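PDB 4R84: sialyltransferase 0160 from Photobacterium damselae, which transfers sialic acid from CMP-sialic acid to galactoside acceptors, probably in alpha-2,6 linkage, in a cleft between the two Rossmann-like domains of a GT-B fold. Local coordinates for residues K327-D330 / S331-T334; L480-P483 / L484-V487; Y376-Q379 / Q380-I384; T468-D471 / T472-D475; S242-Q245 / W246-T249. One frame throughout, in Å; residues are numbered along the deposited sequence. Where two conformers were deposited one is given.

Contact 1 (K327-D330 / S331-T334); sequences KLSD and SQQT
Gln332 reaches back over the first turn of helix 330-340 and takes the N-H of Ser329 on OE1, a nearly straight bond of 2.9 Å (N to OE1) that arrives in the plane of the side-chain carbonyl, on a lone pair. Ser329 is the N-cap and Gln332 lies three residues on, so this is the half of a capping box in which the later side chain holds the cap N-H. The CG of Gln332 stands anti to its own carbonyl carbon (chi1 -73°), and the extended chain beyond it passes close beside the serine hydroxyl, CG lying 3.2 Å from Ser329 OG. Gln333 returns too: NE2 donates to Leu328 O at 3.2 Å, bent and 45° above the carbonyl plane, while its backbone N meets Ser329 O at 2.9 Å. OE1 of Gln333 receives a hydrogen from a water that also donates to Asp330 OD1, so both ends of the side-chain amide are held. Leu328 crosses Gln332 at about a right angle, its CD2 3.6 Å from OE1. Farther out, Leu328 rests on Ile136 and Gln140, and Gln332 on Ile139 and Asp143, which lays the bend between helices 324-327 and 330-340 against helix 129-144.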
# COMPACT_ATOMS: atom_id res chain seq x y z
N LYS A 327 -4.44 10.25 9.83
CA LYS A 327 -3.90 9.91 11.14
C LYS A 327 -2.40 10.20 11.20
O LYS A 327 -1.78 10.16 12.26
CB LYS A 327 -4.13 8.43 11.47
CG LYS A 327 -5.57 7.98 11.51
CD LYS A 327 -5.64 6.49 11.86
CE LYS A 327 -7.03 5.92 11.62
NZ LYS A 327 -8.08 6.59 12.44
N LEU A 328 -1.81 10.50 10.05
CA LEU A 328 -0.43 10.93 10.03
C LEU A 328 -0.34 12.30 10.68
O LEU A 328 -1.33 13.04 10.74
CB LEU A 328 0.14 10.98 8.60
CG LEU A 328 0.32 9.67 7.82
CD1 LEU A 328 0.74 9.99 6.39
CD2 LEU A 328 1.37 8.79 8.48
N SER A 329 0.84 12.64 11.18
CA SER A 329 1.10 13.99 11.66
C SER A 329 1.08 14.96 10.49
O SER A 329 1.18 14.54 9.34
CB SER A 329 2.44 14.06 12.36
OG SER A 329 3.49 14.09 11.40
N ASP A 330 0.99 16.26 10.78
CA ASP A 330 0.97 17.25 9.72
C ASP A 330 2.22 17.20 8.83
O ASP A 330 2.12 17.25 7.59
CB ASP A 330 0.82 18.66 10.31
CG ASP A 330 -0.56 18.91 10.88
OD1 ASP A 330 -1.52 18.22 10.47
OD2 ASP A 330 -0.69 19.80 11.76
N SER A 331 3.39 17.07 9.46
CA SER A 331 4.65 17.03 8.73
C SER A 331 4.73 15.78 7.85
O SER A 331 5.23 15.83 6.72
CB SER A 331 5.85 17.09 9.69
OG SER A 331 5.87 15.98 10.59
N GLN A 332 4.24 14.66 8.37
CA GLN A 332 4.18 13.42 7.63
C GLN A 332 3.23 13.52 6.42
O GLN A 332 3.53 13.00 5.34
CB GLN A 332 3.73 12.28 8.54
CG GLN A 332 4.80 11.84 9.52
CD GLN A 332 4.27 10.79 10.47
OE1 GLN A 332 3.11 10.82 10.86
NE2 GLN A 332 5.12 9.82 10.81
N GLN A 333 2.11 14.20 6.62
CA GLN A 333 1.15 14.43 5.53
C GLN A 333 1.80 15.26 4.43
O GLN A 333 1.65 14.96 3.24
CB GLN A 333 -0.13 15.12 6.05
CG GLN A 333 -0.99 14.25 6.94
CD GLN A 333 -2.30 14.94 7.33
OE1 GLN A 333 -2.72 15.91 6.71
NE2 GLN A 333 -2.93 14.44 8.39
N THR A 334 2.54 16.30 4.83
CA THR A 334 3.24 17.15 3.89
C THR A 334 4.24 16.37 3.05
O THR A 334 4.39 16.62 1.85
CB THR A 334 3.97 18.30 4.61
OG1 THR A 334 3.01 19.13 5.27
CG2 THR A 334 4.77 19.14 3.63
O HOH W 1 -2.70 18.39 7.86

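Contact 2 (L480-P483 / L484-V487); sequences LKSP and LVQV
Gln486 and Leu480 are joined by the shortest of the polar bonds here: NE2 donates to Leu480 O at 2.8 Å, with the oxygen close to the plane of the glutamine amide and the donor tilted 20° from the carbonyl plane. A bend at chi2 (-58°) folds the chain of Gln486 back toward the end of helix 476-481, so that its amide takes up a carbonyl of that helix. The backbone bonds open the next helix, with Gln486 N on Ser482 O and Val487 N on Pro483 O, both 2.9 Å. Ser482 is the N-cap; its OG accepts weakly from Val485 N at 3.4 Å, and the same hydroxyl is bonded to Ala479 O in the preceding helix. Pro483, next after the cap, has no N-H to offer, which costs nothing in a helix's first turn.

The apolar contact is Leu480 CD2 to Val485 CG1 at 4.4 Å, and both side chains lean on Val499 of strand 499-502. The other methyl of Val485, CG2, lies beside the hydroxyl, 3.4 Å from Ser482 OG. Pro483, Gln486 and Val487 rest on Tyr244 of helix 237-246, and the side chain of Leu484 comes within about 6 Å of the bound CMP-3-fluoro-sialic acid. The serine-capped start of helix 483-490, packed on helix 237-246 beside the donor analogue, is consistent with the C-terminal helices of GT-B enzymes, which run between the two Rossmann-like domains.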
# COMPACT_ATOMS: atom_id res chain seq x y z
N LEU A 480 -23.01 -3.57 -20.35
CA LEU A 480 -23.74 -4.05 -19.18
C LEU A 480 -23.40 -5.49 -18.84
O LEU A 480 -23.38 -5.87 -17.67
CB LEU A 480 -25.25 -3.92 -19.39
CG LEU A 480 -25.80 -2.49 -19.32
CD1 LEU A 480 -27.24 -2.46 -19.79
CD2 LEU A 480 -25.69 -1.99 -17.89
N LYS A 481 -23.12 -6.30 -19.86
CA LYS A 481 -22.86 -7.72 -19.64
C LYS A 481 -21.38 -8.02 -19.34
O LYS A 481 -21.02 -9.15 -19.02
CB LYS A 481 -23.30 -8.54 -20.85
CG LYS A 481 -24.80 -8.51 -21.14
CD LYS A 481 -25.13 -9.32 -22.39
CE LYS A 481 -26.61 -9.29 -22.75
NZ LYS A 481 -26.98 -8.14 -23.63
N SER A 482 -20.52 -7.01 -19.46
CA SER A 482 -19.10 -7.22 -19.23
C SER A 482 -18.81 -7.58 -17.77
O SER A 482 -19.53 -7.13 -16.87
CB SER A 482 -18.29 -5.98 -19.63
OG SER A 482 -18.50 -4.91 -18.73
N PRO A 483 -17.76 -8.38 -17.55
CA PRO A 483 -17.31 -8.72 -16.19
C PRO A 483 -17.13 -7.49 -15.31
O PRO A 483 -17.61 -7.48 -14.18
CB PRO A 483 -15.98 -9.44 -16.44
CG PRO A 483 -16.16 -10.08 -17.76
CD PRO A 483 -17.04 -9.14 -18.58
N LEU A 484 -16.48 -6.45 -15.82
CA LEU A 484 -16.25 -5.26 -15.03
C LEU A 484 -17.56 -4.66 -14.52
O LEU A 484 -17.68 -4.37 -13.33
CB LEU A 484 -15.51 -4.21 -15.84
CG LEU A 484 -15.14 -2.97 -15.03
CD1 LEU A 484 -14.25 -3.34 -13.85
CD2 LEU A 484 -14.45 -1.94 -15.92
N VAL A 485 -18.54 -4.50 -15.40
CA VAL A 485 -19.80 -3.91 -14.96
C VAL A 485 -20.54 -4.85 -14.00
O VAL A 485 -21.10 -4.41 -12.99
CB VAL A 485 -20.69 -3.54 -16.16
CG1 VAL A 485 -22.07 -3.09 -15.70
CG2 VAL A 485 -20.01 -2.44 -16.96
N GLN A 486 -20.53 -6.15 -14.30
CA GLN A 486 -21.19 -7.11 -13.43
C GLN A 486 -20.63 -7.05 -12.01
O GLN A 486 -21.38 -7.12 -11.03
CB GLN A 486 -21.06 -8.54 -13.99
CG GLN A 486 -21.96 -8.79 -15.22
CD GLN A 486 -23.43 -8.56 -14.93
OE1 GLN A 486 -23.99 -9.18 -14.03
NE2 GLN A 486 -24.05 -7.67 -15.70
N VAL A 487 -19.31 -6.87 -11.90
CA VAL A 487 -18.69 -6.72 -10.58
C VAL A 487 -19.11 -5.43 -9.89
O VAL A 487 -19.48 -5.44 -8.72
CB VAL A 487 -17.15 -6.77 -10.69
CG1 VAL A 487 -16.49 -6.31 -9.39
CG2 VAL A 487 -16.71 -8.15 -11.09

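Contact 3 (Y376-Q379 / Q380-I384); sequences YAQQ and QVNVI
Residues Tyr376 to Ile384 follow regular alpha-helical winding in helix 373-388, Val381 N, Asn382 N and Val383 N bonding to the carbonyls of Ala377, Gln378 and Gln379 four residues earlier. On one flank, Gln378 and Asn382 meet amide to amide: NE2 donates to Asn382 OD1 at 2.6 Å, a short bond, bent to 138° at the hydrogen. The CG of Gln378 points anti to the backbone N (chi1 -179°), and the bend at chi2 then swings the amide along the helix to the residue one turn on. The two side chains cross at about a right angle, with amide planes 55° apart. Gln379 contributes more loosely, its OE1 3.7 Å from Asn382 ND2.

Gln380 belongs to the buried flank. Its NE2 donates to Tyr376 O at 3.3 Å, coming from well above the carbonyl plane and not along a lone pair; the backbone N of Gln380 adds only a weak bond to that oxygen. The stronger hold on this amide is elsewhere: OE1 accepts from Thr364 N, just past strand 358-362, so opposite ends of the group are tied to the helix and to the loop. Tyr376 turns away to stack edge-to-face with Trp367 and bonds to Glu371 N through OH. Gln380, Val383 and Ile384 lie on Phe361 of strand 358-362, while Gln380 and Ile384 also touch Ile417 of helix 412-419. This is the helix of a beta-alpha-beta crossover (strand 358-362, helix 373-388, strand 401-405) in a Rossmann-like parallel sheet, and the side chain of Gln380 lies about 7 Å from the bound sugar nucleotide.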
# COMPACT_ATOMS: atom_id res chain seq x y z
N TYR A 376 -11.55 11.81 -30.20
CA TYR A 376 -11.67 11.25 -28.86
C TYR A 376 -11.83 12.35 -27.84
O TYR A 376 -12.57 12.18 -26.87
CB TYR A 376 -10.47 10.34 -28.53
CG TYR A 376 -10.53 9.13 -29.44
CD1 TYR A 376 -11.48 8.14 -29.24
CD2 TYR A 376 -9.68 9.01 -30.54
CE1 TYR A 376 -11.58 7.05 -30.10
CE2 TYR A 376 -9.76 7.92 -31.40
CZ TYR A 376 -10.71 6.95 -31.18
OH TYR A 376 -10.80 5.88 -32.05
N ALA A 377 -11.17 13.48 -28.06
CA ALA A 377 -11.36 14.64 -27.19
C ALA A 377 -12.77 15.18 -27.32
O ALA A 377 -13.41 15.53 -26.33
CB ALA A 377 -10.34 15.74 -27.52
N GLN A 378 -13.28 15.23 -28.55
CA GLN A 378 -14.61 15.78 -28.77
C GLN A 378 -15.71 14.93 -28.13
O GLN A 378 -16.69 15.47 -27.62
CB GLN A 378 -14.89 15.95 -30.27
CG GLN A 378 -16.27 16.55 -30.60
CD GLN A 378 -16.50 17.92 -29.95
OE1 GLN A 378 -15.65 18.80 -30.00
NE2 GLN A 378 -17.68 18.10 -29.35
N GLN A 379 -15.55 13.61 -28.15
CA GLN A 379 -16.55 12.76 -27.53
C GLN A 379 -16.63 13.01 -26.04
O GLN A 379 -17.72 12.99 -25.46
CB GLN A 379 -16.25 11.28 -27.79
CG GLN A 379 -16.30 10.90 -29.26
CD GLN A 379 -17.49 11.53 -29.97
OE1 GLN A 379 -18.63 11.17 -29.72
NE2 GLN A 379 -17.20 12.43 -30.91
N GLN A 380 -15.49 13.28 -25.42
CA GLN A 380 -15.46 13.53 -23.98
C GLN A 380 -16.08 14.89 -23.68
O GLN A 380 -16.81 15.03 -22.69
CB GLN A 380 -14.04 13.41 -23.45
CG GLN A 380 -13.48 11.99 -23.70
CD GLN A 380 -12.09 11.80 -23.13
OE1 GLN A 380 -11.88 11.89 -21.92
NE2 GLN A 380 -11.13 11.55 -24.00
N VAL A 381 -15.82 15.87 -24.54
CA VAL A 381 -16.48 17.16 -24.43
C VAL A 381 -18.00 16.97 -24.53
O VAL A 381 -18.77 17.56 -23.76
CB VAL A 381 -15.99 18.16 -25.50
CG1 VAL A 381 -16.83 19.42 -25.47
CG2 VAL A 381 -14.53 18.51 -25.24
N ASN A 382 -18.43 16.12 -25.46
CA ASN A 382 -19.86 15.83 -25.60
C ASN A 382 -20.41 15.24 -24.31
O ASN A 382 -21.51 15.59 -23.88
CB ASN A 382 -20.12 14.88 -26.76
CG ASN A 382 -19.80 15.50 -28.11
OD1 ASN A 382 -19.60 16.71 -28.22
ND2 ASN A 382 -19.75 14.67 -29.15
N VAL A 383 -19.65 14.33 -23.68
CA VAL A 383 -20.09 13.75 -22.41
C VAL A 383 -20.29 14.83 -21.34
O VAL A 383 -21.28 14.84 -20.62
CB VAL A 383 -19.11 12.67 -21.88
CG1 VAL A 383 -19.56 12.19 -20.50
CG2 VAL A 383 -19.04 11.50 -22.84
N ILE A 384 -19.33 15.74 -21.21
CA ILE A 384 -19.45 16.80 -20.20
C ILE A 384 -20.64 17.71 -20.49
O ILE A 384 -21.39 18.08 -19.59
CB ILE A 384 -18.18 17.66 -20.14
CG1 ILE A 384 -16.98 16.76 -19.85
CG2 ILE A 384 -18.34 18.77 -19.08
CD1 ILE A 384 -15.64 17.46 -20.04

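Contact 4 (T468-D471 / T472-D475); sequences TSSD and TITD
Ser470 turns its hydroxyl between its own backbone N and carbonyl carbon (chi1 72°), which brings OG into the bend to meet the N-H groups of Thr472 and Ile473. The result is an ST turn, Thr472 N bonding to Ser470 OG at 3.2 Å; Ile473 N also bonds to this OG, at 3.0 Å along a more bent line. One hydroxyl oxygen thus holds two successive backbone amides. The bend is closed from the other end by Ser470 N, which donates to Ile473 O at 2.8 Å, tilted 21° from the carbonyl plane. That oxygen also draws a CA-H contact from Ser469, CA to O 3.2 Å. Asp471 and Thr472 lie side by side, OD2 of the carboxylate 3.6 Å from the methyl CG2.

This loop joins strand 462-468 to helix 476-481, whose start Asp475 caps by accepting Glu478 N on OD1. Ser469 OG is bonded to the terminal carboxylate of Ala503, Ile473 rests on Phe501, and the side chain of Thr468 comes within about 4 Å of the bound CMP-3-fluoro-sialic acid. Thr474 lays its methyl CG2 3.7 Å from Ser470 O.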
# COMPACT_ATOMS: atom_id res chain seq x y z
N THR A 468 -16.41 3.02 -23.40
CA THR A 468 -16.09 3.39 -24.77
C THR A 468 -15.82 2.13 -25.61
O THR A 468 -15.64 1.05 -25.06
CB THR A 468 -14.87 4.32 -24.82
OG1 THR A 468 -13.79 3.69 -24.14
CG2 THR A 468 -15.16 5.65 -24.15
N SER A 469 -15.81 2.26 -26.94
CA SER A 469 -15.59 1.09 -27.80
C SER A 469 -14.26 0.41 -27.49
O SER A 469 -13.24 1.07 -27.38
CB SER A 469 -15.65 1.48 -29.27
OG SER A 469 -16.91 2.05 -29.57
N SER A 470 -14.31 -0.91 -27.34
CA SER A 470 -13.12 -1.71 -27.12
C SER A 470 -13.23 -2.99 -27.93
O SER A 470 -14.19 -3.16 -28.70
CB SER A 470 -12.93 -2.02 -25.63
OG SER A 470 -13.89 -2.97 -25.17
N ASP A 471 -12.27 -3.89 -27.75
CA ASP A 471 -12.30 -5.17 -28.44
C ASP A 471 -13.45 -6.06 -27.96
O ASP A 471 -13.84 -6.99 -28.65
CB ASP A 471 -10.97 -5.90 -28.27
CG ASP A 471 -10.62 -6.15 -26.81
OD1 ASP A 471 -10.72 -5.20 -26.00
OD2 ASP A 471 -10.26 -7.30 -26.48
N THR A 472 -13.97 -5.79 -26.77
CA THR A 472 -15.04 -6.61 -26.20
C THR A 472 -16.34 -5.84 -26.00
O THR A 472 -17.39 -6.44 -25.78
CB THR A 472 -14.62 -7.21 -24.84
OG1 THR A 472 -14.32 -6.16 -23.92
CG2 THR A 472 -13.39 -8.10 -25.00
N ILE A 473 -16.28 -4.51 -26.09
CA ILE A 473 -17.47 -3.69 -25.87
C ILE A 473 -17.74 -2.73 -27.03
O ILE A 473 -16.99 -1.79 -27.25
CB ILE A 473 -17.33 -2.86 -24.57
CG1 ILE A 473 -17.13 -3.77 -23.37
CG2 ILE A 473 -18.55 -1.97 -24.38
CD1 ILE A 473 -16.86 -3.00 -22.07
N THR A 474 -18.83 -2.96 -27.76
CA THR A 474 -19.14 -2.09 -28.89
C THR A 474 -20.54 -1.47 -28.84
O THR A 474 -20.91 -0.71 -29.74
CB THR A 474 -18.94 -2.85 -30.24
OG1 THR A 474 -19.77 -4.03 -30.25
CG2 THR A 474 -17.50 -3.31 -30.38
N ASP A 475 -21.29 -1.74 -27.77
CA ASP A 475 -22.53 -0.99 -27.49
C ASP A 475 -22.88 -1.12 -26.01
O ASP A 475 -22.18 -1.82 -25.27
CB ASP A 475 -23.70 -1.46 -28.37
CG ASP A 475 -24.11 -2.91 -28.13
OD1 ASP A 475 -23.76 -3.50 -27.08
OD2 ASP A 475 -24.83 -3.47 -28.99

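Contact 5 (S242-Q245 / W246-T249); sequences SLYQ and WKDT
Trp246 O is gripped twice by Thr249, whose OG1 donates at 2.9 Å and whose backbone N follows at 3.0 Å, both coming from the same face of the carbonyl plane. As the chain leaves the helix, Trp246 N bonds to Leu243 O at 3.1 Å, three residues back; the donor stands 70° above that carbonyl plane and the bond is bent. Side chains follow the same step. Leu243 reaches CD2 to within 4.0 Å of Trp246 CE3, where the ring is met obliquely, and both residues rest on Leu309 of helix 307-313.

Helix 237-246 gives way to a type I beta turn from Trp246 to Thr249, the lead-in to helix 252-267. Lys247 runs alongside the ring of Tyr244 and points the same way, its CE 3.8 Å from Tyr244 CD1. Its CG lies between the backbone N and the carbonyl carbon (chi1 68°), close to Tyr244 O, and the chain ends in a salt bridge of 3.2 Å from Lys247 NZ to Asp248 OD2. Two waters take up carbonyls of the last turn. One donates to Tyr244 O at 2.8 Å and lies over one face of that ring, offset toward the rim; the other donates to Gln245 O at 2.7 Å and accepts from Asp248 N.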
# COMPACT_ATOMS: atom_id res chain seq x y z
N SER A 242 -10.77 -10.71 -12.30
CA SER A 242 -10.18 -12.04 -12.29
C SER A 242 -10.95 -12.97 -11.37
O SER A 242 -11.15 -14.14 -11.69
CB SER A 242 -8.71 -11.99 -11.85
OG SER A 242 -7.94 -11.25 -12.79
N LEU A 243 -11.36 -12.46 -10.22
CA LEU A 243 -12.16 -13.22 -9.27
C LEU A 243 -13.52 -13.56 -9.88
O LEU A 243 -14.00 -14.69 -9.76
CB LEU A 243 -12.32 -12.45 -7.95
CG LEU A 243 -11.11 -12.55 -6.99
CD1 LEU A 243 -11.24 -11.51 -5.89
CD2 LEU A 243 -11.00 -13.95 -6.42
N TYR A 244 -14.12 -12.58 -10.55
CA TYR A 244 -15.40 -12.80 -11.22
C TYR A 244 -15.32 -13.93 -12.24
O TYR A 244 -16.20 -14.80 -12.30
CB TYR A 244 -15.84 -11.51 -11.91
CG TYR A 244 -17.11 -11.65 -12.70
CD1 TYR A 244 -18.34 -11.49 -12.10
CD2 TYR A 244 -17.07 -11.95 -14.06
CE1 TYR A 244 -19.53 -11.62 -12.83
CE2 TYR A 244 -18.23 -12.08 -14.79
CZ TYR A 244 -19.45 -11.92 -14.17
OH TYR A 244 -20.61 -12.05 -14.91
N GLN A 245 -14.26 -13.92 -13.04
CA GLN A 245 -14.10 -14.90 -14.10
C GLN A 245 -13.78 -16.29 -13.55
O GLN A 245 -13.96 -17.29 -14.25
CB GLN A 245 -13.01 -14.44 -15.07
CG GLN A 245 -13.43 -13.25 -15.93
CD GLN A 245 -12.28 -12.64 -16.72
OE1 GLN A 245 -11.12 -12.71 -16.32
NE2 GLN A 245 -12.61 -12.04 -17.86
N TRP A 246 -13.34 -16.34 -12.30
CA TRP A 246 -12.86 -17.58 -11.67
C TRP A 246 -13.90 -18.21 -10.72
O TRP A 246 -13.79 -19.39 -10.37
CB TRP A 246 -11.55 -17.26 -10.93
CG TRP A 246 -10.99 -18.33 -10.04
CD1 TRP A 246 -10.18 -19.36 -10.40
CD2 TRP A 246 -11.15 -18.42 -8.63
NE1 TRP A 246 -9.84 -20.11 -9.29
CE2 TRP A 246 -10.43 -19.54 -8.19
CE3 TRP A 246 -11.85 -17.66 -7.69
CZ2 TRP A 246 -10.39 -19.93 -6.85
CZ3 TRP A 246 -11.82 -18.04 -6.38
CH2 TRP A 246 -11.09 -19.17 -5.96
N LYS A 247 -14.90 -17.43 -10.33
CA LYS A 247 -15.75 -17.80 -9.19
C LYS A 247 -16.58 -19.06 -9.42
O LYS A 247 -16.98 -19.73 -8.46
CB LYS A 247 -16.68 -16.63 -8.81
CG LYS A 247 -17.77 -16.27 -9.83
CD LYS A 247 -18.64 -15.13 -9.29
CE LYS A 247 -19.63 -14.59 -10.32
NZ LYS A 247 -20.50 -15.65 -10.89
N ASP A 248 -16.83 -19.40 -10.69
CA ASP A 248 -17.65 -20.57 -10.99
C ASP A 248 -16.83 -21.81 -11.34
O ASP A 248 -17.39 -22.86 -11.64
CB ASP A 248 -18.62 -20.25 -12.13
CG ASP A 248 -19.57 -19.11 -11.78
OD1 ASP A 248 -20.13 -19.14 -10.67
OD2 ASP A 248 -19.73 -18.19 -12.61
N THR A 249 -15.50 -21.69 -11.27
CA THR A 249 -14.61 -22.80 -11.57
C THR A 249 -14.86 -23.98 -10.63
O THR A 249 -14.85 -23.82 -9.42
CB THR A 249 -13.13 -22.37 -11.47
OG1 THR A 249 -12.90 -21.26 -12.34
CG2 THR A 249 -12.22 -23.51 -11.86
O HOH W 2 -18.15 -15.58 -14.21
O HOH W 3 -15.89 -19.02 -13.44

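Contact 3 is the buried one overall, in a helix packed on a parallel sheet, though its Gln378-Asn382 bond lies on the more exposed flank; contact 2 is partly buried, and contacts 1, 4 and 5 lie at the surface. In contacts 1 and 2, both helix starts, a glutamine NE2 donates to a carbonyl ahead of the serine N-cap; contact 1 adds a glutamine OE1 that accepts the cap N-H. Contact 4 relies on a serine hydroxyl, contact 5 on waters and a salt bridge. Contact 2 touches contact 4, through Ser482 and Ile473, and contact 5, where Pro483 CB lies 3.6 Å from Tyr244 CD2. Contact 1 stands about 38 Å from contact 2 between centres.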